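Local coordinates for protein Rik1-associated factor 1 (Schizosaccharomyces pombe, PDB 4O9D) that helps establish heterochromatin as a component of the histone H3-methylating, ubiquitylating Clr4 complex, and is represented here by its WD-repeat beta-propeller domain, at residues N404-G409 with N414-F419; T298-F303 with G354-I359; C96-K99 with L104-G107; Q227-A232 with V246-S251. All coordinates share one frame; numbering follows the deposited sequence.

Interaction 1 of 4, residues N404-G409 with N414-F419; sequences NMYSLG and NKFGEF
Phe416 against Tyr406 and Phe419 against Met405 make this an aromatic and Met-aromatic contact, in which the loop that leads from strand 403-407 to strand 420-422 runs back past the first of these. The side chains of the strand alternate, and each phenylalanine meets a different face of it. On the face of Asn404 and Tyr406, Phe416 approaches the tyrosine in an offset edge-to-face stack, the centroids of the Tyr406 and Phe416 rings 5.4 Å apart and their planes at 77°. Phe416 CE1 lies above the tyrosine face, offset toward the rim, while Phe416 CZ comes within 3.6 Å of Tyr406 OH. The same ring edge points at a backbone carbonyl, with Met405 O 3.7 Å from Phe416 CE1, so the weakly positive rim hydrogens face oxygen. The Asn404 amide lies across the Phe416 ring, its plane turned only 30° from the ring plane and its ND2 3.8 Å from Phe416 CZ. That amide is steered mainly by His25, which bonds Asn404 OD1, while ND2 adds a weak bond to Tyr406 OH; Thr376 holds the hydroxyl from outside. On the other face the Met405 chain, bent at chi2 (-139°), carries SD to the edge of the Phe419 ring, 4.1 Å from Phe419 CZ. A flexible, polarisable methionine suits such an edge. Strand 403-407 pairs with 393-398 and with the N-terminal strand 21-26, which closes the propeller ring; Phe416 also touches Pro22 and His25 of that strand, and Phe419 meets Trp23 before the chain enters strand 420-422 of the next sheet.

Interaction 2 of 4, residues T298-F303 with G354-I359; sequences TDNQTF and GGSDGI
Asn300 reaches across to Ser356 with its amide oxygen, and the tight part of the contact is gathered round that one atom. The bond from Ser356 N to Asn300 OD1 is 3.1 Å long and nearly straight at 172°, the N-H arriving at 123° to the C=O and tilted 16° from the carbonyl plane. Beside it Asn300 OD1 rests 3.6 Å from Gly355 CA; a CB at Gly355 would run into that oxygen, which probably explains the glycine. Replacing Asn300 by alanine would probably leave the buried N-H of Ser356 without its acceptor and open a gap between the two turns. Asparagine also suits the left-handed backbone here, the conformation Gly358 adopts in the other turn. Both segments contain the turn between the second and third strands of neighbouring WD blades, and in each an aspartate, Asp299 or Asp357, makes an Asx turn with the backbone N two residues on. Asp357 is further bonded to His319 and Gly320, the Asp-His pairing familiar from WD repeats. Away from the amide oxygen the fit slackens: Asn300 ND2 stays 4.1 Å from Asp357 N, and its bond to Gly320 O is weak. On the partly exposed flank, Asp299 and Gln301 bond to each other within their own turn, Gln301 NE2 meeting Asp299 OD2 at 3.0 Å.

Interaction 3 of 4, residues C96-K99 with L104-G107; sequences CFSK and LYTG
Cys96 and Tyr105 form an antiparallel hydrogen-bonded pair, bonded both ways (Cys96 N to Tyr105 O 3.0 Å, Tyr105 N to Cys96 O 2.9 Å), and Phe97 faces Leu104 in the adjoining non-hydrogen-bonded pair. Leu104 and Phe97 share one face of the sheet. The leucine, its CG turned away from the backbone N (chi1 176°), extends CD1 squarely over the phenylalanine, 3.8 Å from the Phe97 ring centroid and 1° off the ring normal. All six ring carbons are equally near this methyl, a textbook CH-pi contact that suits a branched side chain beside a flat one. Tyr105 lies on the other face with Cys96, whose SG is 4.2 Å from Tyr105 CD2. The tyrosine ring leans along the strand so that Tyr105 CE2 packs 3.7 Å from Ser98 CB, where the strand ends. The small serine admits the ring and turns its own OG to Gly100 N. Beyond it, Tyr105 OH is hydrogen-bonded to Asp142 and Thr158 of the next blade, and a phenylalanine in its place would probably leave Asp142 and Thr158 without the hydroxyl that joins them to this hairpin. The hairpin of strands 87-97 and 103-108 supplies the first two strands of a WD blade, and Thr106, bonded to His78 and Trp116, fits the His-Ser/Thr-Trp hydrogen-bond chain of the WD40 structural tetrad.

Interaction 4 of 4, residues Q227-A232 with V246-S251; sequences QKFNTA and VGFVAS
Phe229 and Phe248 bridge two backbones that stay well apart: the nearest CA atoms of segments 227-232 and 246-251, those of Phe229 and Ala250, are 10.7 Å from each other, so that long side chains are needed to span the distance. The rings come from opposite directions and meet in an offset edge-to-face pair, the edge of Phe248 turned toward the face of Phe229, with ring centroids 5.9 Å apart and planes at 80°. Their closest atoms are Phe229 CZ and Phe248 CZ, at 3.9 Å, and Phe229 CZ lies in the plane of the Phe248 ring. Phe248 gets there by placing CG between its backbone N and carbonyl carbon (chi1 64°), which swings the ring toward the other segment. Within its own segment Phe229 receives a second neighbour, Gln227 NE2, 3.5 Å above one face and offset toward the rim; that amide is bonded to Tyr268 O. Phenylalanine fits both places because the buried junction between the blades asks for bulk without polar ends. Segment 227-232 leaves strand 224-228, an outermost strand of its sheet, whereas 247-251 belongs to the second strand of the following sheet, and Leu263 on strand 258-264 touches both rings.

Overall arrangement
All four contacts bury most of the residues that meet, yet they join different parts of the propeller. Interaction 3 holds two strands within one blade, and its centre lies about 13 Å from the centre of the chain, the nearest of the four; it alone uses backbone pairing. Interactions 2 and 4 join successive blades, the former by a polar bond between turns, the latter by two apolar rings. Interaction 1 is the most peripheral and ties the loop before strand 420-422 to the blade that closes the ring, with aromatic rings and sulfur. No two contacts touch; interactions 1 and 4 lie on opposite sides of the centre, as do 2 and 3.

Interaction 1 of 4, residues N404-G409 with N414-F419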
loop_
_atom_site.group_PDB
_atom_site.type_symbol
_atom_site.label_atom_id
_atom_site.label_comp_id
_atom_site.label_asym_id
_atom_site.label_seq_id
_atom_site.Cartn_x
_atom_site.Cartn_y
_atom_site.Cartn_z
ATOM N N ASN A 404 10.259 10.665 7.968
ATOM C CA ASN A 404 11.174 11.524 7.227
ATOM C C ASN A 404 10.712 11.784 5.802
ATOM O O ASN A 404 10.401 10.850 5.061
ATOM C CB ASN A 404 12.593 10.930 7.208
ATOM C CG ASN A 404 13.242 10.939 8.582
ATOM O OD1 ASN A 404 12.705 11.514 9.523
ATOM N ND2 ASN A 404 14.398 10.312 8.698
ATOM N N MET A 405 10.673 13.057 5.421
ATOM C CA MET A 405 10.354 13.449 4.048
ATOM C C MET A 405 11.571 14.027 3.313
ATOM O O MET A 405 12.207 14.985 3.803
ATOM C CB MET A 405 9.257 14.518 4.024
ATOM C CG MET A 405 7.834 14.025 4.213
ATOM S SD MET A 405 6.693 14.893 3.087
ATOM C CE MET A 405 5.208 13.938 3.336
ATOM N N TYR A 406 11.860 13.479 2.131
ATOM C CA TYR A 406 12.959 13.955 1.295
ATOM C C TYR A 406 12.384 14.611 0.051
ATOM O O TYR A 406 11.406 14.130 -0.502
ATOM C CB TYR A 406 13.892 12.799 0.929
ATOM C CG TYR A 406 14.398 12.068 2.146
ATOM C CD1 TYR A 406 13.596 11.138 2.796
ATOM C CD2 TYR A 406 15.673 12.322 2.662
ATOM C CE1 TYR A 406 14.048 10.476 3.930
ATOM C CE2 TYR A 406 16.132 11.667 3.783
ATOM C CZ TYR A 406 15.320 10.749 4.411
ATOM O OH TYR A 406 15.753 10.106 5.545
ATOM N N SER A 407 12.971 15.722 -0.382
ATOM C CA SER A 407 12.453 16.425 -1.551
ATOM C C SER A 407 13.588 16.925 -2.435
ATOM O O SER A 407 14.727 17.032 -2.000
ATOM C CB SER A 407 11.585 17.609 -1.120
ATOM O OG SER A 407 10.952 18.203 -2.236
ATOM N N LEU A 408 13.267 17.249 -3.675
ATOM C CA LEU A 408 14.233 17.899 -4.541
ATOM C C LEU A 408 14.498 19.324 -4.032
ATOM O O LEU A 408 15.065 20.159 -4.738
ATOM C CB LEU A 408 13.726 17.889 -5.987
ATOM C CG LEU A 408 13.688 16.491 -6.616
ATOM C CD1 LEU A 408 13.306 16.558 -8.090
ATOM C CD2 LEU A 408 15.036 15.797 -6.465
ATOM N N GLY A 409 14.066 19.592 -2.800
ATOM C CA GLY A 409 14.442 20.793 -2.073
ATOM C C GLY A 409 15.428 20.471 -0.958
ATOM O O GLY A 409 15.494 21.167 0.058
ATOM N N ASN A 414 20.242 19.906 3.769
ATOM C CA ASN A 414 21.250 19.310 4.622
ATOM C C ASN A 414 20.530 18.737 5.836
ATOM O O ASN A 414 20.822 17.626 6.284
ATOM C CB ASN A 414 22.291 20.357 5.045
ATOM C CG ASN A 414 22.895 21.109 3.856
ATOM O OD1 ASN A 414 23.170 20.525 2.808
ATOM N ND2 ASN A 414 23.106 22.413 4.023
ATOM N N LYS A 415 19.563 19.494 6.345
ATOM C CA LYS A 415 18.848 19.102 7.551
ATOM C C LYS A 415 17.338 19.102 7.341
ATOM O O LYS A 415 16.827 19.706 6.400
ATOM C CB LYS A 415 19.207 20.036 8.704
ATOM C CG LYS A 415 19.169 21.522 8.346
ATOM C CD LYS A 415 19.373 22.401 9.583
ATOM C CE LYS A 415 20.726 22.151 10.244
ATOM N NZ LYS A 415 20.673 22.237 11.738
ATOM N N PHE A 416 16.635 18.427 8.241
ATOM C CA PHE A 416 15.177 18.380 8.192
ATOM C C PHE A 416 14.550 19.583 8.894
ATOM O O PHE A 416 14.974 19.964 9.987
ATOM C CB PHE A 416 14.667 17.124 8.877
ATOM C CG PHE A 416 15.058 15.854 8.195
ATOM C CD1 PHE A 416 14.393 15.438 7.046
ATOM C CD2 PHE A 416 16.059 15.052 8.720
ATOM C CE1 PHE A 416 14.744 14.244 6.416
ATOM C CE2 PHE A 416 16.414 13.851 8.097
ATOM C CZ PHE A 416 15.751 13.451 6.946
ATOM N N GLY A 417 13.541 20.170 8.257
ATOM C CA GLY A 417 12.728 21.184 8.888
ATOM C C GLY A 417 11.547 20.516 9.555
ATOM O O GLY A 417 11.509 19.278 9.692
ATOM N N GLU A 418 10.587 21.334 9.975
ATOM C CA GLU A 418 9.345 20.842 10.554
ATOM C C GLU A 418 8.165 21.413 9.808
ATOM O O GLU A 418 8.262 22.475 9.182
ATOM C CB GLU A 418 9.226 21.243 12.022
ATOM C CG GLU A 418 9.979 20.353 12.980
ATOM C CD GLU A 418 9.971 20.903 14.399
ATOM O OE1 GLU A 418 11.051 21.318 14.869
ATOM O OE2 GLU A 418 8.889 20.933 15.043
ATOM N N PHE A 419 7.053 20.685 9.871
ATOM C CA PHE A 419 5.775 21.210 9.460
ATOM C C PHE A 419 5.270 21.981 10.666
ATOM O O PHE A 419 5.688 21.719 11.805
ATOM C CB PHE A 419 4.799 20.077 9.084
ATOM C CG PHE A 419 5.110 19.425 7.761
ATOM C CD1 PHE A 419 4.717 20.022 6.569
ATOM C CD2 PHE A 419 5.803 18.213 7.709
ATOM C CE1 PHE A 419 5.012 19.429 5.330
ATOM C CE2 PHE A 419 6.093 17.614 6.487
ATOM C CZ PHE A 419 5.688 18.225 5.295
#

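Interaction 2 of 4, residues T298-F303 with G354-I359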
loop_
_atom_site.group_PDB
_atom_site.type_symbol
_atom_site.label_atom_id
_atom_site.label_comp_id
_atom_site.label_asym_id
_atom_site.label_seq_id
_atom_site.Cartn_x
_atom_site.Cartn_y
_atom_site.Cartn_z
ATOM N N THR A 298 9.967 -11.014 5.158
ATOM C CA THR A 298 10.260 -10.838 6.576
ATOM C C THR A 298 11.643 -11.357 6.903
ATOM O O THR A 298 12.113 -11.130 8.020
ATOM C CB THR A 298 9.234 -11.582 7.482
ATOM O OG1 THR A 298 9.370 -13.004 7.303
ATOM C CG2 THR A 298 7.783 -11.144 7.146
ATOM N N ASP A 299 12.294 -12.044 5.956
ATOM C CA ASP A 299 13.720 -12.403 6.106
ATOM C C ASP A 299 14.677 -11.242 5.878
ATOM O O ASP A 299 15.909 -11.405 5.925
ATOM C CB ASP A 299 14.125 -13.574 5.202
ATOM C CG ASP A 299 13.890 -13.307 3.715
ATOM O OD1 ASP A 299 13.325 -12.251 3.346
ATOM O OD2 ASP A 299 14.256 -14.200 2.911
ATOM N N ASN A 300 14.120 -10.064 5.649
ATOM C CA ASN A 300 14.937 -8.885 5.431
ATOM C C ASN A 300 15.795 -8.997 4.172
ATOM O O ASN A 300 16.911 -8.496 4.136
ATOM C CB ASN A 300 15.829 -8.644 6.661
ATOM C CG ASN A 300 15.866 -7.177 7.091
ATOM O OD1 ASN A 300 14.944 -6.393 6.812
ATOM N ND2 ASN A 300 16.943 -6.799 7.782
ATOM N N GLN A 301 15.298 -9.659 3.130
ATOM C CA GLN A 301 16.021 -9.638 1.857
ATOM C C GLN A 301 15.019 -9.740 0.721
ATOM O O GLN A 301 13.873 -10.102 0.959
ATOM C CB GLN A 301 17.048 -10.777 1.787
ATOM C CG GLN A 301 16.444 -12.163 1.887
ATOM C CD GLN A 301 17.500 -13.219 2.205
ATOM O OE1 GLN A 301 18.662 -12.887 2.493
ATOM N NE2 GLN A 301 17.101 -14.493 2.174
ATOM N N THR A 302 15.448 -9.386 -0.492
ATOM C CA THR A 302 14.573 -9.371 -1.669
ATOM C C THR A 302 15.156 -10.294 -2.726
ATOM O O THR A 302 16.316 -10.102 -3.154
ATOM C CB THR A 302 14.504 -7.957 -2.281
ATOM O OG1 THR A 302 13.910 -7.040 -1.351
ATOM C CG2 THR A 302 13.727 -7.963 -3.593
ATOM N N PHE A 303 14.390 -11.304 -3.130
ATOM C CA PHE A 303 14.777 -12.132 -4.276
ATOM C C PHE A 303 14.371 -11.420 -5.570
ATOM O O PHE A 303 13.320 -10.802 -5.618
ATOM C CB PHE A 303 14.141 -13.535 -4.195
ATOM C CG PHE A 303 14.816 -14.454 -3.197
ATOM C CD1 PHE A 303 14.541 -14.361 -1.855
ATOM C CD2 PHE A 303 15.746 -15.399 -3.619
ATOM C CE1 PHE A 303 15.146 -15.188 -0.944
ATOM C CE2 PHE A 303 16.367 -16.225 -2.709
ATOM C CZ PHE A 303 16.058 -16.120 -1.363
ATOM N N GLY A 354 13.636 -0.852 1.930
ATOM C CA GLY A 354 13.878 -0.428 3.299
ATOM C C GLY A 354 13.555 -1.539 4.262
ATOM O O GLY A 354 12.470 -2.149 4.195
ATOM N N GLY A 355 14.481 -1.803 5.181
ATOM C CA GLY A 355 14.339 -2.958 6.043
ATOM C C GLY A 355 14.418 -2.656 7.528
ATOM O O GLY A 355 14.371 -1.503 7.972
ATOM N N SER A 356 14.525 -3.716 8.307
ATOM C CA SER A 356 14.481 -3.572 9.755
ATOM C C SER A 356 15.836 -3.208 10.339
ATOM O O SER A 356 15.942 -3.019 11.555
ATOM C CB SER A 356 13.918 -4.836 10.420
ATOM O OG SER A 356 14.780 -5.949 10.253
ATOM N N ASP A 357 16.869 -3.112 9.491
ATOM C CA ASP A 357 18.126 -2.515 9.915
ATOM C C ASP A 357 17.962 -0.991 9.962
ATOM O O ASP A 357 18.890 -0.277 10.357
ATOM C CB ASP A 357 19.313 -2.924 8.991
ATOM C CG ASP A 357 19.013 -2.693 7.490
ATOM O OD1 ASP A 357 17.867 -2.324 7.155
ATOM O OD2 ASP A 357 19.916 -2.904 6.637
ATOM N N GLY A 358 16.791 -0.489 9.549
ATOM C CA GLY A 358 16.576 0.945 9.498
ATOM C C GLY A 358 17.185 1.634 8.278
ATOM O O GLY A 358 17.173 2.858 8.175
ATOM N N ILE A 359 17.711 0.862 7.333
ATOM C CA ILE A 359 18.386 1.466 6.184
ATOM C C ILE A 359 17.539 1.401 4.925
ATOM O O ILE A 359 16.870 0.406 4.664
ATOM C CB ILE A 359 19.737 0.762 5.881
ATOM C CG1 ILE A 359 20.588 0.630 7.156
ATOM C CG2 ILE A 359 20.518 1.516 4.792
ATOM C CD1 ILE A 359 21.210 1.936 7.622
#

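Interaction 3 of 4, residues C96-K99 with L104-G107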
loop_
_atom_site.group_PDB
_atom_site.type_symbol
_atom_site.label_atom_id
_atom_site.label_comp_id
_atom_site.label_asym_id
_atom_site.label_seq_id
_atom_site.Cartn_x
_atom_site.Cartn_y
_atom_site.Cartn_z
ATOM N N CYS A 96 -6.278 7.091 0.121
ATOM C CA CYS A 96 -5.899 7.544 -1.203
ATOM C C CYS A 96 -6.673 8.812 -1.500
ATOM O O CYS A 96 -7.815 8.964 -1.073
ATOM C CB CYS A 96 -6.188 6.471 -2.253
ATOM S SG CYS A 96 -7.845 5.795 -2.169
ATOM N N PHE A 97 -6.035 9.720 -2.213
ATOM C CA PHE A 97 -6.668 10.976 -2.592
ATOM C C PHE A 97 -7.532 10.786 -3.825
ATOM O O PHE A 97 -7.208 9.986 -4.707
ATOM C CB PHE A 97 -5.600 12.024 -2.891
ATOM C CG PHE A 97 -4.996 12.641 -1.657
ATOM C CD1 PHE A 97 -5.614 13.721 -1.040
ATOM C CD2 PHE A 97 -3.817 12.154 -1.117
ATOM C CE1 PHE A 97 -5.063 14.308 0.083
ATOM C CE2 PHE A 97 -3.262 12.741 0.026
ATOM C CZ PHE A 97 -3.892 13.820 0.617
ATOM N N SER A 98 -8.629 11.535 -3.882
ATOM C CA SER A 98 -9.541 11.487 -5.013
ATOM C C SER A 98 -8.895 11.982 -6.291
ATOM O O SER A 98 -8.027 12.861 -6.262
ATOM C CB SER A 98 -10.774 12.347 -4.706
ATOM O OG SER A 98 -11.495 12.584 -5.883
ATOM N N LYS A 99 -9.328 11.444 -7.429
ATOM C CA LYS A 99 -8.761 11.859 -8.721
ATOM C C LYS A 99 -9.085 13.333 -9.038
ATOM O O LYS A 99 -8.367 13.986 -9.799
ATOM C CB LYS A 99 -9.261 10.946 -9.844
ATOM C CG LYS A 99 -8.868 9.476 -9.662
ATOM C CD LYS A 99 -7.377 9.336 -9.347
ATOM C CE LYS A 99 -6.896 7.884 -9.483
ATOM N NZ LYS A 99 -5.395 7.790 -9.462
ATOM N N LEU A 104 -10.100 13.148 0.404
ATOM C CA LEU A 104 -9.260 12.045 0.854
ATOM C C LEU A 104 -10.151 10.887 1.332
ATOM O O LEU A 104 -11.050 11.094 2.141
ATOM C CB LEU A 104 -8.357 12.504 2.000
ATOM C CG LEU A 104 -7.479 11.430 2.658
ATOM C CD1 LEU A 104 -6.395 10.918 1.695
ATOM C CD2 LEU A 104 -6.838 11.935 3.984
ATOM N N TYR A 105 -9.886 9.674 0.840
ATOM C CA TYR A 105 -10.607 8.481 1.279
ATOM C C TYR A 105 -9.753 7.654 2.262
ATOM O O TYR A 105 -8.582 7.349 1.973
ATOM C CB TYR A 105 -10.957 7.620 0.052
ATOM C CG TYR A 105 -11.683 8.348 -1.061
ATOM C CD1 TYR A 105 -12.906 8.970 -0.824
ATOM C CD2 TYR A 105 -11.173 8.385 -2.352
ATOM C CE1 TYR A 105 -13.588 9.623 -1.839
ATOM C CE2 TYR A 105 -11.844 9.036 -3.384
ATOM C CZ TYR A 105 -13.066 9.651 -3.125
ATOM O OH TYR A 105 -13.771 10.304 -4.137
ATOM N N THR A 106 -10.314 7.291 3.417
ATOM C CA THR A 106 -9.566 6.471 4.384
ATOM C C THR A 106 -10.324 5.232 4.844
ATOM O O THR A 106 -11.579 5.201 4.856
ATOM C CB THR A 106 -9.157 7.242 5.671
ATOM O OG1 THR A 106 -10.330 7.719 6.337
ATOM C CG2 THR A 106 -8.215 8.405 5.371
ATOM N N GLY A 107 -9.555 4.209 5.218
ATOM C CA GLY A 107 -10.093 2.965 5.738
ATOM C C GLY A 107 -9.424 2.633 7.068
ATOM O O GLY A 107 -8.278 2.968 7.288
#

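Interaction 4 of 4, residues Q227-A232 with V246-S251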
loop_
_atom_site.group_PDB
_atom_site.type_symbol
_atom_site.label_atom_id
_atom_site.label_comp_id
_atom_site.label_asym_id
_atom_site.label_seq_id
_atom_site.Cartn_x
_atom_site.Cartn_y
_atom_site.Cartn_z
ATOM N N GLN A 227 -14.120 -14.714 -12.412
ATOM C CA GLN A 227 -13.327 -15.942 -12.350
ATOM C C GLN A 227 -12.435 -16.018 -11.093
ATOM O O GLN A 227 -12.096 -14.994 -10.467
ATOM C CB GLN A 227 -12.429 -16.042 -13.587
ATOM C CG GLN A 227 -11.215 -15.133 -13.524
ATOM C CD GLN A 227 -10.334 -15.177 -14.773
ATOM O OE1 GLN A 227 -10.829 -15.225 -15.896
ATOM N NE2 GLN A 227 -9.014 -15.126 -14.576
ATOM N N LYS A 228 -12.092 -17.242 -10.707
ATOM C CA LYS A 228 -10.955 -17.456 -9.806
ATOM C C LYS A 228 -9.696 -17.602 -10.684
ATOM O O LYS A 228 -9.708 -18.342 -11.680
ATOM C CB LYS A 228 -11.181 -18.713 -8.962
ATOM C CG LYS A 228 -10.138 -18.989 -7.884
ATOM C CD LYS A 228 -10.336 -20.403 -7.292
ATOM C CE LYS A 228 -9.774 -20.511 -5.862
ATOM N NZ LYS A 228 -9.975 -21.878 -5.252
ATOM N N PHE A 229 -8.617 -16.893 -10.342
ATOM C CA PHE A 229 -7.362 -17.104 -11.050
ATOM C C PHE A 229 -6.845 -18.506 -10.706
ATOM O O PHE A 229 -7.074 -19.003 -9.602
ATOM C CB PHE A 229 -6.331 -16.043 -10.664
ATOM C CG PHE A 229 -6.609 -14.684 -11.248
ATOM C CD1 PHE A 229 -6.155 -14.358 -12.514
ATOM C CD2 PHE A 229 -7.333 -13.747 -10.540
ATOM C CE1 PHE A 229 -6.400 -13.105 -13.058
ATOM C CE2 PHE A 229 -7.569 -12.499 -11.070
ATOM C CZ PHE A 229 -7.103 -12.174 -12.338
ATOM N N ASN A 230 -6.158 -19.134 -11.646
ATOM C CA ASN A 230 -5.768 -20.541 -11.462
ATOM C C ASN A 230 -4.522 -20.677 -10.579
ATOM O O ASN A 230 -3.430 -20.797 -11.083
ATOM C CB ASN A 230 -5.554 -21.211 -12.827
ATOM C CG ASN A 230 -5.317 -22.720 -12.722
ATOM O OD1 ASN A 230 -5.763 -23.376 -11.784
ATOM N ND2 ASN A 230 -4.579 -23.260 -13.681
ATOM N N THR A 231 -4.710 -20.633 -9.260
ATOM C CA THR A 231 -3.655 -20.971 -8.297
ATOM C C THR A 231 -4.274 -21.864 -7.246
ATOM O O THR A 231 -5.487 -21.942 -7.145
ATOM C CB THR A 231 -3.118 -19.738 -7.525
ATOM O OG1 THR A 231 -4.074 -19.328 -6.525
ATOM C CG2 THR A 231 -2.836 -18.580 -8.473
ATOM N N ALA A 232 -3.444 -22.518 -6.445
ATOM C CA ALA A 232 -3.939 -23.190 -5.251
ATOM C C ALA A 232 -4.559 -22.176 -4.293
ATOM O O ALA A 232 -4.350 -20.952 -4.464
ATOM C CB ALA A 232 -2.774 -23.909 -4.560
ATOM N N VAL A 246 0.064 -3.651 -18.549
ATOM C CA VAL A 246 -0.006 -4.876 -19.363
ATOM C C VAL A 246 -0.057 -6.131 -18.487
ATOM O O VAL A 246 -0.417 -7.223 -18.945
ATOM C CB VAL A 246 1.196 -4.981 -20.366
ATOM C CG1 VAL A 246 1.295 -3.704 -21.230
ATOM C CG2 VAL A 246 2.506 -5.227 -19.620
ATOM N N GLY A 247 0.302 -5.991 -17.218
ATOM C CA GLY A 247 0.354 -7.141 -16.332
ATOM C C GLY A 247 0.592 -6.767 -14.881
ATOM O O GLY A 247 0.988 -5.638 -14.570
ATOM N N PHE A 248 0.339 -7.714 -13.985
ATOM C CA PHE A 248 0.542 -7.481 -12.572
ATOM C C PHE A 248 1.108 -8.722 -11.920
ATOM O O PHE A 248 1.031 -9.816 -12.494
ATOM C CB PHE A 248 -0.754 -7.024 -11.886
ATOM C CG PHE A 248 -1.881 -8.048 -11.902
ATOM C CD1 PHE A 248 -2.678 -8.217 -13.023
ATOM C CD2 PHE A 248 -2.196 -8.767 -10.757
ATOM C CE1 PHE A 248 -3.724 -9.149 -13.032
ATOM C CE2 PHE A 248 -3.222 -9.686 -10.747
ATOM C CZ PHE A 248 -3.998 -9.878 -11.891
ATOM N N VAL A 249 1.733 -8.544 -10.760
ATOM C CA VAL A 249 2.186 -9.682 -9.981
ATOM C C VAL A 249 1.362 -9.745 -8.714
ATOM O O VAL A 249 0.910 -8.720 -8.212
ATOM C CB VAL A 249 3.684 -9.621 -9.584
ATOM C CG1 VAL A 249 4.606 -9.922 -10.820
ATOM C CG2 VAL A 249 4.037 -8.273 -8.905
ATOM N N ALA A 250 1.187 -10.960 -8.213
ATOM C CA ALA A 250 0.558 -11.214 -6.930
ATOM C C ALA A 250 1.411 -12.199 -6.171
ATOM O O ALA A 250 1.823 -13.210 -6.732
ATOM C CB ALA A 250 -0.795 -11.794 -7.128
ATOM N N SER A 251 1.654 -11.938 -4.896
ATOM C CA SER A 251 2.447 -12.869 -4.098
ATOM C C SER A 251 1.567 -13.551 -3.059
ATOM O O SER A 251 0.611 -12.977 -2.571
ATOM C CB SER A 251 3.617 -12.148 -3.412
ATOM O OG SER A 251 3.141 -11.157 -2.467
#